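Local coordinates for protein NADPH-quinone reductase (Pediococcus pentosaceus ATCC 25745, PDB 3HA2) that probably acts as an FMN-binding NAD(P)H-quinone oxidoreductase, this chain forming the flavodoxin-like part of the longer protein, at residues A23-F28 with Q162-V167; I5-P10 with N16-F21; N30-P35 with L50-I55; I55-P60 with R123-F128. One frame throughout, in Å; residues are numbered along the deposited sequence.

Interaction 1. Residues A23-F28 with Q162-V167; sequences AAIENF and QYATNV
A164 meets I25 first: its methyl CB lies 4.1 Å from I25 CG2, a loose apolar touch. Alanine suits this turn of helix 150-165, where a short side chain lets the neighbouring helix end come close, with the A164 and I25 CA atoms 7.9 Å apart. I25 offers its CG2 branch to the contact, while its longer CG1 arm leads away toward strand 31-35.

One residue on, T165 brings the larger share of the contact. Its methyl CG2 sits over one face of the F28 ring, 3.8 Å from F28 CG; its line to the ring centroid is 17° off the normal, a CH-pi contact displaced from the ring centre. The two side chains run roughly perpendicular. The threonine torsion sorts its two branches: OG1 is placed between the backbone N and the carbonyl carbon (chi1 67°), within reach of Q161 O, to which it is hydrogen-bonded, and CG2 is turned to the aromatic ring. A beta-branched residue with one polar and one apolar arm thus serves helix and contact together. F28 is set opposite it by a type I beta turn from I25 to F28, in which F28 N is hydrogen-bonded to I25 O.

N166 is the residue at which the chain leaves helical geometry; Q162 O accepts from both T165 N and N166 N at this end. The contact joins the C-terminal ends of helices 18-25 and 150-165 beside strand 31-35, where I25 and T165 both pack on V31 and I25 also reaches W33.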
# COMPACT_ATOMS: atom_id res chain seq x y z
N ALA A 23 -1.28 -25.05 9.33
CA ALA A 23 -1.08 -26.49 9.51
C ALA A 23 0.16 -26.98 8.78
O ALA A 23 0.82 -27.91 9.24
CB ALA A 23 -2.32 -27.28 9.06
N ALA A 24 0.49 -26.34 7.66
CA ALA A 24 1.60 -26.77 6.80
C ALA A 24 2.98 -26.56 7.42
O ALA A 24 3.93 -27.26 7.09
CB ALA A 24 1.51 -26.08 5.44
N ILE A 25 3.08 -25.58 8.32
CA ILE A 25 4.36 -25.28 8.96
C ILE A 25 4.35 -25.60 10.47
O ILE A 25 5.31 -25.31 11.18
CB ILE A 25 4.82 -23.81 8.68
CG1 ILE A 25 3.73 -22.79 9.03
CG2 ILE A 25 5.23 -23.67 7.20
CD1 ILE A 25 3.72 -22.34 10.47
N GLU A 26 3.27 -26.24 10.93
CA GLU A 26 3.12 -26.56 12.35
C GLU A 26 4.24 -27.42 12.93
O GLU A 26 4.50 -27.36 14.12
CB GLU A 26 1.76 -27.20 12.64
CG GLU A 26 0.74 -26.18 13.12
CD GLU A 26 -0.66 -26.74 13.25
OE1 GLU A 26 -0.84 -27.98 13.15
OE2 GLU A 26 -1.59 -25.92 13.46
N ASN A 27 4.90 -28.20 12.08
CA ASN A 27 5.93 -29.12 12.54
C ASN A 27 7.35 -28.58 12.48
O ASN A 27 8.28 -29.25 12.94
CB ASN A 27 5.82 -30.44 11.77
CG ASN A 27 4.43 -31.05 11.86
OD1 ASN A 27 3.86 -31.47 10.85
ND2 ASN A 27 3.88 -31.08 13.07
N PHE A 28 7.53 -27.39 11.91
CA PHE A 28 8.85 -26.78 11.85
C PHE A 28 9.05 -25.84 13.05
O PHE A 28 8.48 -24.76 13.09
CB PHE A 28 9.05 -26.03 10.53
CG PHE A 28 8.84 -26.89 9.31
CD1 PHE A 28 9.80 -27.82 8.92
CD2 PHE A 28 7.69 -26.77 8.55
CE1 PHE A 28 9.60 -28.63 7.80
CE2 PHE A 28 7.48 -27.56 7.42
CZ PHE A 28 8.44 -28.49 7.05
N GLN A 162 8.69 -24.99 1.65
CA GLN A 162 10.03 -24.67 1.15
C GLN A 162 10.34 -23.18 1.29
O GLN A 162 11.43 -22.79 1.71
CB GLN A 162 10.16 -25.08 -0.31
CG GLN A 162 10.10 -26.60 -0.52
CD GLN A 162 11.18 -27.30 0.27
OE1 GLN A 162 12.38 -27.09 0.03
NE2 GLN A 162 10.78 -28.13 1.23
N TYR A 163 9.33 -22.37 0.96
CA TYR A 163 9.45 -20.91 1.04
C TYR A 163 9.80 -20.47 2.46
O TYR A 163 10.65 -19.60 2.65
CB TYR A 163 8.14 -20.26 0.56
CG TYR A 163 8.29 -18.79 0.17
CD1 TYR A 163 9.02 -18.42 -0.96
CD2 TYR A 163 7.69 -17.78 0.94
CE1 TYR A 163 9.16 -17.06 -1.32
CE2 TYR A 163 7.82 -16.42 0.58
CZ TYR A 163 8.55 -16.08 -0.55
OH TYR A 163 8.69 -14.75 -0.90
N ALA A 164 9.18 -21.11 3.45
CA ALA A 164 9.41 -20.80 4.85
C ALA A 164 10.69 -21.40 5.44
O ALA A 164 11.19 -20.89 6.44
CB ALA A 164 8.19 -21.25 5.69
N THR A 165 11.21 -22.48 4.85
CA THR A 165 12.28 -23.23 5.53
C THR A 165 13.53 -23.51 4.69
O THR A 165 14.62 -23.69 5.24
CB THR A 165 11.79 -24.61 6.06
OG1 THR A 165 11.47 -25.45 4.94
CG2 THR A 165 10.58 -24.47 6.95
N ASN A 166 13.37 -23.59 3.37
CA ASN A 166 14.51 -23.89 2.51
C ASN A 166 15.56 -22.81 2.68
O ASN A 166 15.37 -21.65 2.28
CB ASN A 166 14.10 -24.04 1.04
CG ASN A 166 15.29 -24.24 0.12
OD1 ASN A 166 15.98 -25.26 0.19
ND2 ASN A 166 15.53 -23.27 -0.75
N VAL A 167 16.65 -23.20 3.32
CA VAL A 167 17.72 -22.27 3.66
C VAL A 167 18.33 -21.67 2.39
O VAL A 167 18.56 -20.46 2.34
CB VAL A 167 18.79 -22.93 4.61
CG1 VAL A 167 19.36 -24.22 4.00
CG2 VAL A 167 19.90 -21.94 4.97

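Interaction 2. Residues I5-P10 with N16-F21; sequences IIVAHP and NTQPFF. With SO4 (sulfate ion), chain C.
H9 and Q18 are the closest backbone pair, their CA atoms 8.1 Å apart where the chain leaves strand 3-7 on one side and enters helix 18-25 on the other. The Q18 side chain fills part of this gap. With CG anti to the carbonyl carbon (chi1 -64°), the CG methylene of Q18 lies 4.2 Å from H9 ND1, obliquely to the imidazole; the bend at chi2 (-52°) then carries the amide end to the CG1 methyl of V7. A long, flexible glutamine can in this way touch both a strand residue and the loop beyond it.

H9, with CG anti to its backbone N (chi1 -172°), swings its ring toward the helix start. A water lying in the ring plane is hydrogen-bonded to H9 ND1 and donates to T17 OG1, tying the two sides together. A sulfate ion, probably from the crystallisation liquor, sits beside them. T17 OG1 donates to sulfate O1 at 2.7 Å. N16 N donates to sulfate O2 at 3.1 Å. At the ring edge, H9 CE1 approaches sulfate O3 to 3.0 Å. S15 OG adds a further bond to the anion.

An anion cradled by backbone N-H and hydroxyl groups between the first strand and first helix is typical of the phosphate-binding loop of flavodoxin-like folds. The sulfate may mark where the phosphate of FMN would sit, if the protein binds it as its family does.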
# COMPACT_ATOMS: atom_id res chain seq x y z
N ILE A 5 6.72 -15.57 10.32
CA ILE A 5 5.63 -15.35 9.38
C ILE A 5 4.63 -14.37 10.00
O ILE A 5 3.94 -14.70 10.98
CB ILE A 5 4.96 -16.67 8.96
CG1 ILE A 5 6.02 -17.66 8.43
CG2 ILE A 5 3.89 -16.41 7.87
CD1 ILE A 5 5.45 -19.03 8.18
N ILE A 6 4.58 -13.17 9.43
CA ILE A 6 3.63 -12.13 9.85
C ILE A 6 2.33 -12.35 9.08
O ILE A 6 2.27 -12.12 7.87
CB ILE A 6 4.14 -10.70 9.51
CG1 ILE A 6 5.54 -10.44 10.08
CG2 ILE A 6 3.12 -9.64 10.00
CD1 ILE A 6 5.65 -10.62 11.58
N VAL A 7 1.33 -12.82 9.80
CA VAL A 7 0.06 -13.22 9.19
C VAL A 7 -0.90 -12.06 9.34
O VAL A 7 -1.45 -11.82 10.42
CB VAL A 7 -0.49 -14.50 9.85
CG1 VAL A 7 -1.81 -14.95 9.21
CG2 VAL A 7 0.54 -15.61 9.75
N ALA A 8 -1.09 -11.34 8.23
CA ALA A 8 -1.87 -10.12 8.23
C ALA A 8 -3.18 -10.30 7.49
O ALA A 8 -3.51 -9.51 6.62
CB ALA A 8 -1.07 -8.96 7.63
N HIS A 9 -3.90 -11.37 7.80
CA HIS A 9 -5.26 -11.51 7.30
C HIS A 9 -6.14 -10.75 8.29
O HIS A 9 -6.04 -11.00 9.50
CB HIS A 9 -5.68 -12.96 7.20
CG HIS A 9 -7.00 -13.15 6.52
ND1 HIS A 9 -7.11 -13.67 5.25
CD2 HIS A 9 -8.26 -12.87 6.93
CE1 HIS A 9 -8.39 -13.71 4.91
NE2 HIS A 9 -9.11 -13.24 5.91
N PRO A 10 -6.96 -9.80 7.80
CA PRO A 10 -7.71 -8.88 8.67
C PRO A 10 -8.87 -9.53 9.42
O PRO A 10 -9.35 -8.96 10.40
CB PRO A 10 -8.26 -7.83 7.69
CG PRO A 10 -7.56 -8.06 6.41
CD PRO A 10 -7.24 -9.51 6.38
N ASN A 16 -10.80 -19.11 5.65
CA ASN A 16 -10.81 -20.54 5.31
C ASN A 16 -9.48 -21.01 4.72
O ASN A 16 -9.21 -22.21 4.66
CB ASN A 16 -11.94 -20.86 4.31
CG ASN A 16 -13.31 -20.91 4.96
OD1 ASN A 16 -14.25 -20.27 4.49
ND2 ASN A 16 -13.43 -21.67 6.05
N THR A 17 -8.64 -20.08 4.29
CA THR A 17 -7.38 -20.43 3.65
C THR A 17 -6.23 -20.57 4.65
O THR A 17 -5.42 -21.50 4.55
CB THR A 17 -6.95 -19.37 2.63
OG1 THR A 17 -6.74 -18.12 3.30
CG2 THR A 17 -7.99 -19.20 1.55
N GLN A 18 -6.18 -19.66 5.61
CA GLN A 18 -5.05 -19.59 6.55
C GLN A 18 -4.81 -20.81 7.45
O GLN A 18 -3.64 -21.16 7.67
CB GLN A 18 -5.10 -18.28 7.35
CG GLN A 18 -4.92 -17.08 6.44
CD GLN A 18 -3.69 -17.21 5.58
OE1 GLN A 18 -2.57 -17.06 6.06
NE2 GLN A 18 -3.88 -17.53 4.29
N PRO A 19 -5.88 -21.50 7.92
CA PRO A 19 -5.58 -22.73 8.64
C PRO A 19 -4.75 -23.74 7.84
O PRO A 19 -3.99 -24.51 8.44
CB PRO A 19 -6.96 -23.30 8.97
CG PRO A 19 -7.87 -22.12 8.95
CD PRO A 19 -7.33 -21.24 7.87
N PHE A 20 -4.91 -23.76 6.51
CA PHE A 20 -4.15 -24.69 5.66
C PHE A 20 -2.65 -24.38 5.77
O PHE A 20 -1.82 -25.29 5.84
CB PHE A 20 -4.54 -24.56 4.18
CG PHE A 20 -5.87 -25.19 3.82
CD1 PHE A 20 -5.93 -26.50 3.36
CD2 PHE A 20 -7.04 -24.44 3.87
CE1 PHE A 20 -7.15 -27.08 3.00
CE2 PHE A 20 -8.26 -25.00 3.51
CZ PHE A 20 -8.32 -26.33 3.08
N PHE A 21 -2.33 -23.09 5.74
CA PHE A 21 -0.95 -22.62 5.77
C PHE A 21 -0.33 -22.81 7.16
O PHE A 21 0.81 -23.25 7.29
CB PHE A 21 -0.89 -21.17 5.28
CG PHE A 21 -1.12 -21.04 3.80
CD1 PHE A 21 -0.05 -20.96 2.92
CD2 PHE A 21 -2.41 -21.07 3.27
CE1 PHE A 21 -0.25 -20.88 1.54
CE2 PHE A 21 -2.63 -20.99 1.90
CZ PHE A 21 -1.54 -20.89 1.03
S SO4 C . -9.99 -16.29 3.02
O1 SO4 C . -8.89 -16.58 3.93
O2 SO4 C . -10.99 -17.34 3.13
O3 SO4 C . -10.60 -15.01 3.38
O4 SO4 C . -9.47 -16.20 1.66
O HOH W 1 -5.93 -15.09 2.62

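Interaction 3. Residues N30-P35 with L50-I55; sequences NVTWHP and LQNDRI
N52 turns its side-chain oxygen toward T32, OD1 lying 4.4 Å from T32 OG1, too far for direct bonding; N30 O is 4.5 Å from N52 OD1. One water fills the gap, within hydrogen-bonding distance of all three. It is 2.7 Å from T32 OG1 and as far from N52 OD1. N30 O is 2.8 Å from it. With more acceptors around than protons to give, it need not bond N30 O and N52 OD1 at once.

Asparagine suits this place because its amide has an acceptor and a donor end: OD1 faces the water, and ND2 is hydrogen-bonded to L48 O at the end of helix 42-50, which fixes the rotation of the buried group. Threonine is apt for the strand, its beta-branched shape favouring extended backbone and its hydroxyl reaching the water. N30 contributes its carbonyl, while its own side chain is hydrogen-bonded to M1 O.

The two segments lead into strands 31-35 and 54-60, which do not pair with each other but lie on either side of strand 3-7. The water thus joins the entrances of two strands that flank strand 3-7, as expected of the 2-1-3-4-5 parallel sheet of the flavodoxin-like fold.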
# COMPACT_ATOMS: atom_id res chain seq x y z
N ASN A 30 11.49 -24.03 13.96
CA ASN A 30 12.20 -22.77 13.66
C ASN A 30 11.32 -21.73 12.93
O ASN A 30 11.77 -20.60 12.69
CB ASN A 30 13.48 -23.05 12.87
CG ASN A 30 13.22 -23.72 11.53
OD1 ASN A 30 12.26 -24.48 11.37
ND2 ASN A 30 14.08 -23.43 10.55
N VAL A 31 10.09 -22.13 12.60
CA VAL A 31 9.12 -21.23 11.97
C VAL A 31 8.11 -20.72 13.01
O VAL A 31 7.50 -21.52 13.71
CB VAL A 31 8.34 -21.92 10.82
CG1 VAL A 31 7.32 -20.97 10.25
CG2 VAL A 31 9.29 -22.36 9.72
N THR A 32 7.97 -19.39 13.10
CA THR A 32 7.06 -18.74 14.05
C THR A 32 5.86 -18.18 13.30
O THR A 32 6.00 -17.28 12.45
CB THR A 32 7.78 -17.61 14.86
OG1 THR A 32 8.83 -18.17 15.65
CG2 THR A 32 6.81 -16.86 15.81
N TRP A 33 4.68 -18.73 13.60
CA TRP A 33 3.43 -18.26 13.02
C TRP A 33 2.90 -17.11 13.89
O TRP A 33 2.49 -17.32 15.03
CB TRP A 33 2.44 -19.43 12.94
CG TRP A 33 1.06 -19.10 12.46
CD1 TRP A 33 -0.03 -18.78 13.24
CD2 TRP A 33 0.60 -19.08 11.10
NE1 TRP A 33 -1.13 -18.54 12.44
CE2 TRP A 33 -0.78 -18.73 11.13
CE3 TRP A 33 1.21 -19.32 9.86
CZ2 TRP A 33 -1.55 -18.61 9.96
CZ3 TRP A 33 0.45 -19.20 8.70
CH2 TRP A 33 -0.93 -18.85 8.76
N HIS A 34 2.93 -15.89 13.35
CA HIS A 34 2.66 -14.69 14.15
C HIS A 34 1.51 -13.87 13.59
O HIS A 34 1.72 -13.00 12.73
CB HIS A 34 3.91 -13.81 14.28
CG HIS A 34 3.72 -12.66 15.21
ND1 HIS A 34 3.49 -12.82 16.56
CD2 HIS A 34 3.70 -11.32 14.99
CE1 HIS A 34 3.36 -11.64 17.14
NE2 HIS A 34 3.49 -10.71 16.21
N PRO A 35 0.29 -14.15 14.07
CA PRO A 35 -0.83 -13.30 13.66
C PRO A 35 -0.65 -11.84 14.06
O PRO A 35 -0.23 -11.54 15.19
CB PRO A 35 -2.03 -13.92 14.38
CG PRO A 35 -1.63 -15.33 14.65
CD PRO A 35 -0.15 -15.25 14.95
N LEU A 50 14.10 -9.01 15.27
CA LEU A 50 15.51 -9.14 15.60
C LEU A 50 15.92 -10.60 15.77
O LEU A 50 17.07 -10.95 15.53
CB LEU A 50 15.85 -8.34 16.86
CG LEU A 50 15.89 -6.81 16.75
CD1 LEU A 50 16.14 -6.18 18.11
CD2 LEU A 50 16.94 -6.34 15.76
N GLN A 51 14.96 -11.44 16.19
CA GLN A 51 15.21 -12.84 16.52
C GLN A 51 15.10 -13.76 15.30
O GLN A 51 15.32 -14.96 15.41
CB GLN A 51 14.22 -13.31 17.58
CG GLN A 51 14.39 -12.67 18.95
CD GLN A 51 13.23 -13.01 19.90
OE1 GLN A 51 12.67 -12.12 20.54
NE2 GLN A 51 12.87 -14.28 19.97
N ASN A 52 14.72 -13.21 14.15
CA ASN A 52 14.50 -14.05 12.97
C ASN A 52 15.34 -13.62 11.78
O ASN A 52 15.74 -12.45 11.69
CB ASN A 52 13.01 -14.14 12.62
CG ASN A 52 12.23 -14.97 13.62
OD1 ASN A 52 12.03 -16.17 13.41
ND2 ASN A 52 11.84 -14.36 14.74
N ASP A 53 15.64 -14.57 10.89
CA ASP A 53 16.50 -14.36 9.72
C ASP A 53 15.70 -14.16 8.44
O ASP A 53 16.12 -13.43 7.56
CB ASP A 53 17.42 -15.58 9.52
CG ASP A 53 18.21 -15.91 10.76
OD1 ASP A 53 19.03 -15.05 11.17
OD2 ASP A 53 18.02 -17.01 11.33
N ARG A 54 14.57 -14.84 8.34
CA ARG A 54 13.71 -14.69 7.18
C ARG A 54 12.35 -14.22 7.66
O ARG A 54 11.75 -14.84 8.53
CB ARG A 54 13.58 -16.01 6.41
CG ARG A 54 12.65 -15.93 5.22
CD ARG A 54 12.64 -17.25 4.43
NE ARG A 54 13.95 -17.52 3.84
CZ ARG A 54 14.30 -18.68 3.29
NH1 ARG A 54 13.44 -19.70 3.25
NH2 ARG A 54 15.53 -18.83 2.79
N ILE A 55 11.88 -13.11 7.09
CA ILE A 55 10.64 -12.48 7.51
C ILE A 55 9.71 -12.59 6.32
O ILE A 55 10.01 -12.09 5.23
CB ILE A 55 10.83 -10.97 7.86
CG1 ILE A 55 12.11 -10.68 8.70
CG2 ILE A 55 9.56 -10.41 8.52
CD1 ILE A 55 12.22 -11.43 10.05
O HOH W 2 11.17 -18.46 14.43

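Interaction 4. Residues I55-P60 with R123-F128; sequences IILEFP and RPFEAF
L57 is the first residue of strand 54-60 here to meet helix 123-131. Its CD1 methyl comes to 3.5 Å from F125 CE1 and 3.7 Å from F125 CD1, a snug approach to one flank of the phenyl ring. The leucine CG lies anti to the carbonyl carbon (chi1 -50°) and CD1 continues straight out from the strand, so a slim branched chain spans much of the 9.7 Å between the L57 and F125 CA atoms.

E58 points to the other side of the sheet, where its OE1 is hydrogen-bonded to Y160 OH. Two residues after L57, the strand again faces the helix with F59. Its ring and that of F125 reach toward each other from opposite directions: F59 CZ is 3.7 Å from F125 CE2 and 4.1 Å from F125 CZ. The planes are inclined at 34° and the centroids stand 5.6 Å apart, an oblique aromatic pair. F125 thus touches both residues, L57 with its CD1 and CE1 and F59 with its CE2 and CZ, and its long flat ring suits it to reach across the strand-to-helix gap. L70 of helix 68-77 also packs on both F59 and F125.

The helix also meets the second subunit: W63 of that chain meets F128 edge-to-face and its Y64 packs on P124 and A127. R123 and E126 form a salt bridge one turn apart (NH1 to OE1, 2.9 Å). A parallel strand of the sheet centre with an aromatic side chain of a covering helix packed on it is characteristic of the alpha/beta/alpha sandwich of the flavodoxin-like fold.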
# COMPACT_ATOMS: atom_id res chain seq x y z
N ILE A 55 11.88 -13.11 7.09
CA ILE A 55 10.64 -12.48 7.51
C ILE A 55 9.71 -12.59 6.32
O ILE A 55 10.01 -12.09 5.23
CB ILE A 55 10.83 -10.97 7.86
CG1 ILE A 55 12.11 -10.68 8.70
CG2 ILE A 55 9.56 -10.41 8.52
CD1 ILE A 55 12.22 -11.43 10.05
N ILE A 56 8.58 -13.26 6.53
CA ILE A 56 7.60 -13.43 5.47
C ILE A 56 6.34 -12.66 5.82
O ILE A 56 5.80 -12.79 6.92
CB ILE A 56 7.31 -14.92 5.26
CG1 ILE A 56 8.53 -15.59 4.61
CG2 ILE A 56 6.04 -15.11 4.43
CD1 ILE A 56 8.51 -17.12 4.68
N LEU A 57 5.88 -11.82 4.90
CA LEU A 57 4.62 -11.13 5.13
C LEU A 57 3.56 -11.86 4.33
O LEU A 57 3.68 -12.01 3.11
CB LEU A 57 4.70 -9.68 4.66
CG LEU A 57 5.91 -8.89 5.17
CD1 LEU A 57 5.79 -7.45 4.62
CD2 LEU A 57 6.05 -8.91 6.69
N GLU A 58 2.53 -12.30 5.05
CA GLU A 58 1.50 -13.17 4.49
C GLU A 58 0.14 -12.48 4.57
O GLU A 58 -0.41 -12.25 5.68
CB GLU A 58 1.50 -14.50 5.27
CG GLU A 58 0.47 -15.49 4.80
CD GLU A 58 0.78 -16.90 5.23
OE1 GLU A 58 1.98 -17.26 5.36
OE2 GLU A 58 -0.19 -17.67 5.42
N PHE A 59 -0.43 -12.15 3.41
CA PHE A 59 -1.65 -11.35 3.39
C PHE A 59 -2.47 -11.53 2.12
O PHE A 59 -1.93 -11.93 1.08
CB PHE A 59 -1.27 -9.86 3.57
CG PHE A 59 -0.30 -9.33 2.52
CD1 PHE A 59 1.09 -9.39 2.71
CD2 PHE A 59 -0.78 -8.77 1.33
CE1 PHE A 59 1.98 -8.91 1.73
CE2 PHE A 59 0.10 -8.27 0.36
CZ PHE A 59 1.48 -8.34 0.56
N PRO A 60 -3.77 -11.21 2.18
CA PRO A 60 -4.60 -11.15 0.97
C PRO A 60 -4.44 -9.83 0.25
O PRO A 60 -4.22 -8.78 0.87
CB PRO A 60 -6.01 -11.30 1.53
CG PRO A 60 -5.95 -10.65 2.87
CD PRO A 60 -4.55 -10.93 3.41
N ARG A 123 5.99 -3.77 -5.71
CA ARG A 123 7.18 -2.91 -5.75
C ARG A 123 7.44 -2.14 -4.44
O ARG A 123 8.59 -1.99 -4.07
CB ARG A 123 7.13 -1.92 -6.93
CG ARG A 123 8.55 -1.51 -7.38
CD ARG A 123 9.27 -2.70 -8.01
NE ARG A 123 8.88 -2.85 -9.39
CZ ARG A 123 9.07 -3.93 -10.15
NH1 ARG A 123 9.64 -5.05 -9.68
NH2 ARG A 123 8.65 -3.89 -11.41
N PRO A 124 6.39 -1.62 -3.76
CA PRO A 124 6.74 -0.96 -2.49
C PRO A 124 7.49 -1.84 -1.50
O PRO A 124 8.31 -1.32 -0.74
CB PRO A 124 5.38 -0.53 -1.91
CG PRO A 124 4.47 -0.47 -3.08
CD PRO A 124 4.94 -1.55 -4.03
N PHE A 125 7.22 -3.15 -1.49
CA PHE A 125 7.95 -4.05 -0.57
C PHE A 125 9.37 -4.28 -1.03
O PHE A 125 10.29 -4.41 -0.23
CB PHE A 125 7.21 -5.38 -0.41
CG PHE A 125 5.94 -5.26 0.37
CD1 PHE A 125 5.97 -5.06 1.75
CD2 PHE A 125 4.71 -5.32 -0.27
CE1 PHE A 125 4.80 -4.92 2.47
CE2 PHE A 125 3.53 -5.21 0.45
CZ PHE A 125 3.57 -5.00 1.81
N GLU A 126 9.54 -4.36 -2.35
CA GLU A 126 10.88 -4.49 -2.91
C GLU A 126 11.71 -3.25 -2.55
O GLU A 126 12.87 -3.37 -2.16
CB GLU A 126 10.79 -4.70 -4.42
CG GLU A 126 12.12 -5.02 -5.10
CD GLU A 126 11.93 -5.42 -6.58
OE1 GLU A 126 10.77 -5.58 -7.03
OE2 GLU A 126 12.95 -5.56 -7.29
N ALA A 127 11.12 -2.07 -2.70
CA ALA A 127 11.82 -0.83 -2.35
C ALA A 127 12.15 -0.76 -0.85
O ALA A 127 13.22 -0.28 -0.46
CB ALA A 127 11.00 0.38 -2.80
N PHE A 128 11.23 -1.23 -0.01
CA PHE A 128 11.51 -1.36 1.42
C PHE A 128 12.72 -2.25 1.70
O PHE A 128 13.62 -1.89 2.46
CB PHE A 128 10.28 -1.90 2.17
CG PHE A 128 10.53 -2.13 3.64
CD1 PHE A 128 10.46 -1.08 4.55
CD2 PHE A 128 10.84 -3.40 4.12
CE1 PHE A 128 10.70 -1.29 5.91
CE2 PHE A 128 11.07 -3.61 5.48
CZ PHE A 128 11.00 -2.56 6.36

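The four contacts are built around one parallel sheet. Interactions 1 and 2 share helix 18-25, with I25 CG1 4.2 Å from I5 CD1, and interaction 3 adjoins both: T165 CG2 is 3.7 Å from V31 CG2, and I5 N lies 2.8 Å from T32 O in strand pairing. Interactions 3 and 4 share I55, the former at the start of strand 54-60 and the latter farther along it. Interactions 2 and 4 work on opposite faces of the sheet, their centres about 15 Å apart; I6 N lies 2.8 Å from I56 O between their strands. The sulfate site belongs to interaction 2, whereas interaction 4 borders the second subunit.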